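Phosphatidylinositol-specific phospholipase C (Listeria monocytogenes, PDB 2PLC) is a bacterial phospholipase C, a single-chain alpha/beta protein with an X domain of the TIM-barrel clan. Local coordinates at residues Ile119-Asn124 and Pro163-Asn167; Lys248-Leu252 and Lys270-Phe274. One frame throughout, in Å; residues are numbered along the deposited sequence.

Contact 1. Residues Ile119-Asn124 and Pro163-Asn167; sequences IQPLIN and PLVIN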
ATOM      1  N   ILE A 119       1.829  19.543   1.299  1.00 34.52           N
ATOM      2  CA  ILE A 119       2.236  18.382   2.094  1.00 34.99           C
ATOM      3  C   ILE A 119       3.660  18.463   2.633  1.00 31.67           C
ATOM      4  O   ILE A 119       4.002  17.757   3.582  1.00 29.20           O
ATOM      5  CB  ILE A 119       2.117  17.057   1.298  1.00 35.57           C
ATOM      6  CG1 ILE A 119       2.970  17.124   0.023  1.00 32.76           C
ATOM      7  CG2 ILE A 119       0.661  16.754   0.994  1.00 24.71           C
ATOM      8  CD1 ILE A 119       3.014  15.837  -0.769  1.00 36.46           C
ATOM      9  N   GLN A 120       4.484  19.315   2.026  1.00 28.84           N
ATOM     10  CA  GLN A 120       5.884  19.463   2.435  1.00 34.75           C
ATOM     11  C   GLN A 120       6.140  19.767   3.909  1.00 31.95           C
ATOM     12  O   GLN A 120       6.930  19.076   4.550  1.00 37.19           O
ATOM     13  CB  GLN A 120       6.608  20.471   1.538  1.00 40.57           C
ATOM     14  CG  GLN A 120       6.808  19.970   0.114  1.00 47.35           C
ATOM     15  CD  GLN A 120       7.659  20.895  -0.731  1.00 51.86           C
ATOM     16  OE1 GLN A 120       8.347  21.777  -0.212  1.00 51.52           O
ATOM     17  NE2 GLN A 120       7.621  20.694  -2.044  1.00 53.23           N
ATOM     18  N   PRO A 121       5.485  20.802   4.467  1.00 34.36           N
ATOM     19  CA  PRO A 121       5.693  21.137   5.882  1.00 34.71           C
ATOM     20  C   PRO A 121       5.366  19.968   6.811  1.00 34.88           C
ATOM     21  O   PRO A 121       6.000  19.795   7.850  1.00 34.53           O
ATOM     22  CB  PRO A 121       4.729  22.300   6.099  1.00 36.94           C
ATOM     23  CG  PRO A 121       4.699  22.965   4.753  1.00 34.94           C
ATOM     24  CD  PRO A 121       4.594  21.787   3.825  1.00 30.69           C
ATOM     25  N   LEU A 122       4.386  19.159   6.414  1.00 34.50           N
ATOM     26  CA  LEU A 122       3.957  17.999   7.194  1.00 34.31           C
ATOM     27  C   LEU A 122       4.935  16.839   7.105  1.00 30.96           C
ATOM     28  O   LEU A 122       5.234  16.192   8.105  1.00 34.19           O
ATOM     29  CB  LEU A 122       2.588  17.521   6.724  1.00 33.67           C
ATOM     30  CG  LEU A 122       1.452  17.629   7.733  1.00 34.21           C
ATOM     31  CD1 LEU A 122       0.250  16.902   7.168  1.00 34.59           C
ATOM     32  CD2 LEU A 122       1.861  17.026   9.071  1.00 32.20           C
ATOM     33  N   ILE A 123       5.375  16.542   5.889  1.00 30.20           N
ATOM     34  CA  ILE A 123       6.319  15.458   5.661  1.00 30.52           C
ATOM     35  C   ILE A 123       7.648  15.781   6.346  1.00 31.42           C
ATOM     36  O   ILE A 123       8.208  14.943   7.050  1.00 30.12           O
ATOM     37  CB  ILE A 123       6.553  15.226   4.143  1.00 32.66           C
ATOM     38  CG1 ILE A 123       5.248  14.797   3.459  1.00 29.78           C
ATOM     39  CG2 ILE A 123       7.639  14.184   3.924  1.00 28.54           C
ATOM     40  CD1 ILE A 123       4.607  13.546   4.045  1.00 28.87           C
ATOM     41  N   ASN A 124       8.106  17.018   6.179  1.00 30.85           N
ATOM     42  CA  ASN A 124       9.363  17.481   6.765  1.00 33.27           C
ATOM     43  C   ASN A 124       9.411  17.344   8.287  1.00 32.17           C
ATOM     44  O   ASN A 124      10.484  17.200   8.874  1.00 36.99           O
ATOM     45  CB  ASN A 124       9.624  18.931   6.360  1.00 36.29           C
ATOM     46  CG  ASN A 124      11.027  19.380   6.689  1.00 39.95           C
ATOM     47  OD1 ASN A 124      12.003  18.689   6.385  1.00 43.87           O
ATOM     48  ND2 ASN A 124      11.139  20.542   7.318  1.00 43.83           N
ATOM     49  N   PRO A 163       8.940  12.521  -7.998  1.00 57.31           N
ATOM     50  CA  PRO A 163       9.062  12.276  -6.555  1.00 54.15           C
ATOM     51  C   PRO A 163       9.142  13.537  -5.692  1.00 50.72           C
ATOM     52  O   PRO A 163       9.607  14.589  -6.141  1.00 49.57           O
ATOM     53  CB  PRO A 163      10.339  11.438  -6.459  1.00 51.59           C
ATOM     54  CG  PRO A 163      11.146  11.926  -7.615  1.00 49.37           C
ATOM     55  CD  PRO A 163      10.119  12.002  -8.713  1.00 53.17           C
ATOM     56  N   LEU A 164       8.669  13.422  -4.455  1.00 45.86           N
ATOM     57  CA  LEU A 164       8.681  14.535  -3.515  1.00 41.40           C
ATOM     58  C   LEU A 164      10.106  14.916  -3.122  1.00 42.67           C
ATOM     59  O   LEU A 164      10.838  14.120  -2.527  1.00 36.46           O
ATOM     60  CB  LEU A 164       7.884  14.184  -2.256  1.00 37.31           C
ATOM     61  CG  LEU A 164       7.766  15.300  -1.215  1.00 33.90           C
ATOM     62  CD1 LEU A 164       6.809  16.375  -1.715  1.00 34.71           C
ATOM     63  CD2 LEU A 164       7.276  14.730   0.094  1.00 38.21           C
ATOM     64  N   VAL A 165      10.493  16.139  -3.467  1.00 43.66           N
ATOM     65  CA  VAL A 165      11.820  16.639  -3.141  1.00 44.95           C
ATOM     66  C   VAL A 165      11.711  17.789  -2.142  1.00 43.39           C
ATOM     67  O   VAL A 165      11.061  18.800  -2.411  1.00 42.79           O
ATOM     68  CB  VAL A 165      12.573  17.132  -4.402  1.00 47.10           C
ATOM     69  CG1 VAL A 165      13.972  17.579  -4.029  1.00 45.93           C
ATOM     70  CG2 VAL A 165      12.636  16.035  -5.457  1.00 47.54           C
ATOM     71  N   ILE A 166      12.304  17.599  -0.970  1.00 43.27           N
ATOM     72  CA  ILE A 166      12.305  18.624   0.068  1.00 47.95           C
ATOM     73  C   ILE A 166      13.771  18.909   0.372  1.00 53.30           C
ATOM     74  O   ILE A 166      14.478  18.065   0.934  1.00 51.29           O
ATOM     75  CB  ILE A 166      11.559  18.165   1.355  1.00 44.15           C
ATOM     76  CG1 ILE A 166      10.128  17.734   1.014  1.00 36.24           C
ATOM     77  CG2 ILE A 166      11.505  19.306   2.372  1.00 39.42           C
ATOM     78  CD1 ILE A 166       9.337  17.227   2.203  1.00 30.10           C
ATOM     79  N   ASN A 167      14.213  20.101  -0.033  1.00 62.33           N
ATOM     80  CA  ASN A 167      15.594  20.558   0.126  1.00 65.83           C
ATOM     81  C   ASN A 167      16.491  19.822  -0.859  1.00 63.47           C
ATOM     82  O   ASN A 167      16.326  19.953  -2.070  1.00 63.04           O
ATOM     83  CB  ASN A 167      16.088  20.374   1.566  1.00 74.03           C
ATOM     84  CG  ASN A 167      15.543  21.429   2.505  1.00 82.47           C
ATOM     85  OD1 ASN A 167      16.056  22.547   2.563  1.00 89.15           O
ATOM     86  ND2 ASN A 167      14.490  21.084   3.239  1.00 84.91           N
TER
HETATM   87  O   HOH W   1      11.360  21.716  -1.857  1.00 62.95           O

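Contact 2. Residues Lys248-Leu252 and Lys270-Phe274; sequences KVRGL and KNNKF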
ATOM      1  N   LYS A 248       7.354 -23.982  -2.857  1.00 35.67           N
ATOM      2  CA  LYS A 248       8.555 -23.210  -2.529  1.00 39.64           C
ATOM      3  C   LYS A 248       8.706 -21.936  -3.371  1.00 31.08           C
ATOM      4  O   LYS A 248       9.821 -21.511  -3.674  1.00 34.30           O
ATOM      5  CB  LYS A 248       9.813 -24.082  -2.675  1.00 46.09           C
ATOM      6  CG  LYS A 248      10.367 -24.659  -1.380  1.00 53.27           C
ATOM      7  CD  LYS A 248       9.472 -25.722  -0.780  1.00 61.57           C
ATOM      8  CE  LYS A 248      10.158 -26.395   0.403  1.00 70.81           C
ATOM      9  NZ  LYS A 248       9.338 -27.492   0.989  1.00 72.24           N
ATOM     10  N   VAL A 249       7.584 -21.325  -3.739  1.00 30.67           N
ATOM     11  CA  VAL A 249       7.600 -20.101  -4.535  1.00 26.97           C
ATOM     12  C   VAL A 249       7.304 -18.879  -3.664  1.00 29.57           C
ATOM     13  O   VAL A 249       6.194 -18.732  -3.146  1.00 29.87           O
ATOM     14  CB  VAL A 249       6.582 -20.169  -5.684  1.00 26.03           C
ATOM     15  CG1 VAL A 249       6.716 -18.946  -6.576  1.00 27.09           C
ATOM     16  CG2 VAL A 249       6.790 -21.440  -6.489  1.00 28.09           C
ATOM     17  N   ARG A 250       8.308 -18.012  -3.511  1.00 32.46           N
ATOM     18  CA  ARG A 250       8.203 -16.796  -2.701  1.00 32.17           C
ATOM     19  C   ARG A 250       8.303 -15.507  -3.521  1.00 33.67           C
ATOM     20  O   ARG A 250       8.481 -15.540  -4.742  1.00 36.97           O
ATOM     21  CB  ARG A 250       9.310 -16.764  -1.642  1.00 33.91           C
ATOM     22  CG  ARG A 250       9.226 -17.811  -0.553  1.00 42.33           C
ATOM     23  CD  ARG A 250       9.841 -19.122  -0.972  1.00 51.59           C
ATOM     24  NE  ARG A 250      10.471 -19.798   0.160  1.00 64.99           N
ATOM     25  CZ  ARG A 250       9.918 -20.786   0.859  1.00 72.07           C
ATOM     26  NH1 ARG A 250       8.708 -21.237   0.552  1.00 73.66           N
ATOM     27  NH2 ARG A 250      10.581 -21.327   1.871  1.00 79.64           N
ATOM     28  N   GLY A 251       8.206 -14.374  -2.823  1.00 32.29           N
ATOM     29  CA  GLY A 251       8.317 -13.063  -3.454  1.00 33.57           C
ATOM     30  C   GLY A 251       7.244 -12.706  -4.461  1.00 26.95           C
ATOM     31  O   GLY A 251       7.547 -12.259  -5.564  1.00 32.47           O
ATOM     32  N   LEU A 252       5.990 -12.824  -4.040  1.00 27.79           N
ATOM     33  CA  LEU A 252       4.847 -12.547  -4.899  1.00 19.04           C
ATOM     34  C   LEU A 252       4.512 -11.066  -5.055  1.00 16.59           C
ATOM     35  O   LEU A 252       3.587 -10.710  -5.780  1.00 20.55           O
ATOM     36  CB  LEU A 252       3.628 -13.305  -4.379  1.00 20.69           C
ATOM     37  CG  LEU A 252       3.824 -14.803  -4.126  1.00 16.42           C
ATOM     38  CD1 LEU A 252       2.533 -15.403  -3.607  1.00 25.16           C
ATOM     39  CD2 LEU A 252       4.277 -15.510  -5.395  1.00 13.19           C
ATOM     40  N   LYS A 270       3.207 -15.647   5.647  1.00 25.38           N
ATOM     41  CA  LYS A 270       3.858 -16.952   5.732  1.00 29.87           C
ATOM     42  C   LYS A 270       4.555 -17.373   4.440  1.00 32.03           C
ATOM     43  O   LYS A 270       5.404 -18.267   4.458  1.00 37.61           O
ATOM     44  CB  LYS A 270       2.869 -18.034   6.166  1.00 30.35           C
ATOM     45  CG  LYS A 270       2.491 -17.981   7.632  1.00 41.81           C
ATOM     46  CD  LYS A 270       1.724 -19.236   8.027  1.00 53.38           C
ATOM     47  CE  LYS A 270       1.418 -19.271   9.518  1.00 62.57           C
ATOM     48  NZ  LYS A 270       0.859 -20.587   9.949  1.00 66.41           N
ATOM     49  N   ASN A 271       4.206 -16.734   3.324  1.00 28.77           N
ATOM     50  CA  ASN A 271       4.841 -17.057   2.049  1.00 29.00           C
ATOM     51  C   ASN A 271       6.329 -16.708   2.048  1.00 25.98           C
ATOM     52  O   ASN A 271       7.097 -17.307   1.305  1.00 31.72           O
ATOM     53  CB  ASN A 271       4.143 -16.350   0.883  1.00 22.86           C
ATOM     54  CG  ASN A 271       4.747 -16.717  -0.462  1.00 19.94           C
ATOM     55  OD1 ASN A 271       5.448 -15.920  -1.073  1.00 20.82           O
ATOM     56  ND2 ASN A 271       4.487 -17.938  -0.920  1.00 25.47           N
ATOM     57  N   ASN A 272       6.733 -15.736   2.864  1.00 33.95           N
ATOM     58  CA  ASN A 272       8.140 -15.338   2.945  1.00 31.19           C
ATOM     59  C   ASN A 272       8.923 -16.371   3.755  1.00 35.72           C
ATOM     60  O   ASN A 272       8.365 -17.007   4.650  1.00 31.28           O
ATOM     61  CB  ASN A 272       8.274 -13.973   3.617  1.00 26.79           C
ATOM     62  CG  ASN A 272       7.430 -12.912   2.955  1.00 28.41           C
ATOM     63  OD1 ASN A 272       7.753 -12.436   1.869  1.00 21.00           O
ATOM     64  ND2 ASN A 272       6.343 -12.526   3.614  1.00 28.38           N
ATOM     65  N   LYS A 273      10.211 -16.531   3.451  1.00 40.15           N
ATOM     66  CA  LYS A 273      11.037 -17.498   4.174  1.00 45.53           C
ATOM     67  C   LYS A 273      11.714 -16.884   5.399  1.00 46.20           C
ATOM     68  O   LYS A 273      12.451 -15.899   5.293  1.00 44.60           O
ATOM     69  CB  LYS A 273      12.096 -18.132   3.260  1.00 47.53           C
ATOM     70  CG  LYS A 273      12.601 -19.485   3.776  1.00 51.68           C
ATOM     71  CD  LYS A 273      14.125 -19.569   3.891  1.00 60.91           C
ATOM     72  CE  LYS A 273      14.812 -19.746   2.537  1.00 63.06           C
ATOM     73  NZ  LYS A 273      14.722 -18.540   1.661  1.00 66.03           N
ATOM     74  N   PHE A 274      11.444 -17.481   6.558  1.00 48.59           N
ATOM     75  CA  PHE A 274      12.007 -17.039   7.832  1.00 55.23           C
ATOM     76  C   PHE A 274      13.024 -18.073   8.334  1.00 58.91           C
ATOM     77  O   PHE A 274      14.170 -17.675   8.641  1.00 64.50           O
ATOM     78  CB  PHE A 274      10.895 -16.871   8.878  1.00 55.26           C
ATOM     79  CG  PHE A 274       9.847 -15.847   8.511  1.00 53.78           C
ATOM     80  CD1 PHE A 274       8.779 -16.187   7.686  1.00 50.18           C
ATOM     81  CD2 PHE A 274       9.913 -14.551   9.014  1.00 55.45           C
ATOM     82  CE1 PHE A 274       7.798 -15.253   7.369  1.00 46.55           C
ATOM     83  CE2 PHE A 274       8.934 -13.610   8.702  1.00 46.89           C
ATOM     84  CZ  PHE A 274       7.877 -13.963   7.879  1.00 45.94           C
TER
HETATM   85  O   HOH W   2       9.445 -14.027  -0.072  1.00 48.37           O

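Contact 1. Residues Ile119-Asn124 and Pro163-Asn167
The carboxamides of Gln120 and Asn124 meet the strand through single atoms, and neither bonds to it directly. Gln120 NE2 stands 3.9 Å from Val165 O, while the other amide atom, Gln120 OE1, takes a weak hydrogen bond of 3.4 Å from a water that also donates to Val165 O at 3.0 Å. The glutamine chain, extended beyond CG (chi2 -173°), carries the amide out to this polar margin; nearer the backbone, its CG lies against Leu164 CD1 and Ile166 CG1. The amide of Asn124 offers OD1 to a methyl group, Ile166 CG2, 4.1 Å away.

Away from these amides the contact is apolar, an example of helix-on-sheet packing in an alpha/beta fold of the TIM-barrel clan. Segment 119-124 of helix 114-125 runs at 71° to strand 164-166, the first arm of a beta hairpin with strand 169-174, the axes 9.6 Å apart at closest. Leu164 divides its two methyls between different helix residues: CD1 meets Ile119 CD1 at 3.9 Å, whereas CD2 lies against CG1 and CG2 of Ile123. Ile166, with CD1 extended (chi2 178°), reaches in until that methyl is 3.8 Å from Gln120 O, a carbonyl already bonded to Asn124 N. The same CD1 touches Ile123 CG2, the two isoleucines crossing nearly at right angles. Beyond the two segments, Phe171 of the hairpin's other arm touches both Ile123 and Ile166, and Leu164 rests on Leu154 of strand 152-157.

Contact 2. Residues Lys248-Leu252 and Lys270-Phe274
Val249, whose N bonds Leu244 O in the Schellman motif that ends helix 226-246 (Lys248, with positive phi, is the C-prime residue), presents its carbonyl to the side chain of Asn271. Asn271 ND2 donates to Val249 O at 2.9 Å, a fairly straight bond (160° at the hydrogen) with the acceptor close to the amide plane. With chi1 at -178° the carboxamide extends away from the asparagine's own backbone N, across to the loop. Thr245 OG1 is a second partner of ND2, and Ser20 OG bonds OD1, so the amide is held at both ends and its rotation is fixed.

Arg250 follows, its CA 3.3 Å from Asn271 OD1. The bent side chain brings NH2 to 3.3 Å from Lys273 CG, an oblique approach, while Lys248 CG lies over one guanidinium face, toward the rim. Arg250 NE and Lys273 NZ are 4.7 Å apart, like charges that probably disfavour one another somewhat.

At Gly251 the link runs through water: N gives it a weak bond of 3.0 Å, and the water donates to Asn272 OD1, which also accepts from Ser20 N; Asn272 ND2 is tied to Ile269 O. Leu252 then leads into strand 253-257 of the parallel sheet. Its side chain crosses that of Asn271 at about a right angle, with Leu252 CG 3.6 Å from Asn271 OD1.

Contacts 1 and 2 lie on opposite sides of the chain's centre, about 34 Å apart between centres and about 23 Å between nearest atoms, and share no helix or strand. Both are partly buried, so the contrast is one of chemistry. Contact 1 joins a helix to a hairpin strand of the mixed sheet through aliphatic side chains, with amides and a water at its margins. Contact 2 instead joins two irregular segments, one leading into a strand of the parallel sheet and the other ending the chain; a buried asparagine with several polar partners takes the central place, with Leu252 beside it, while charged side chains lie toward the surface.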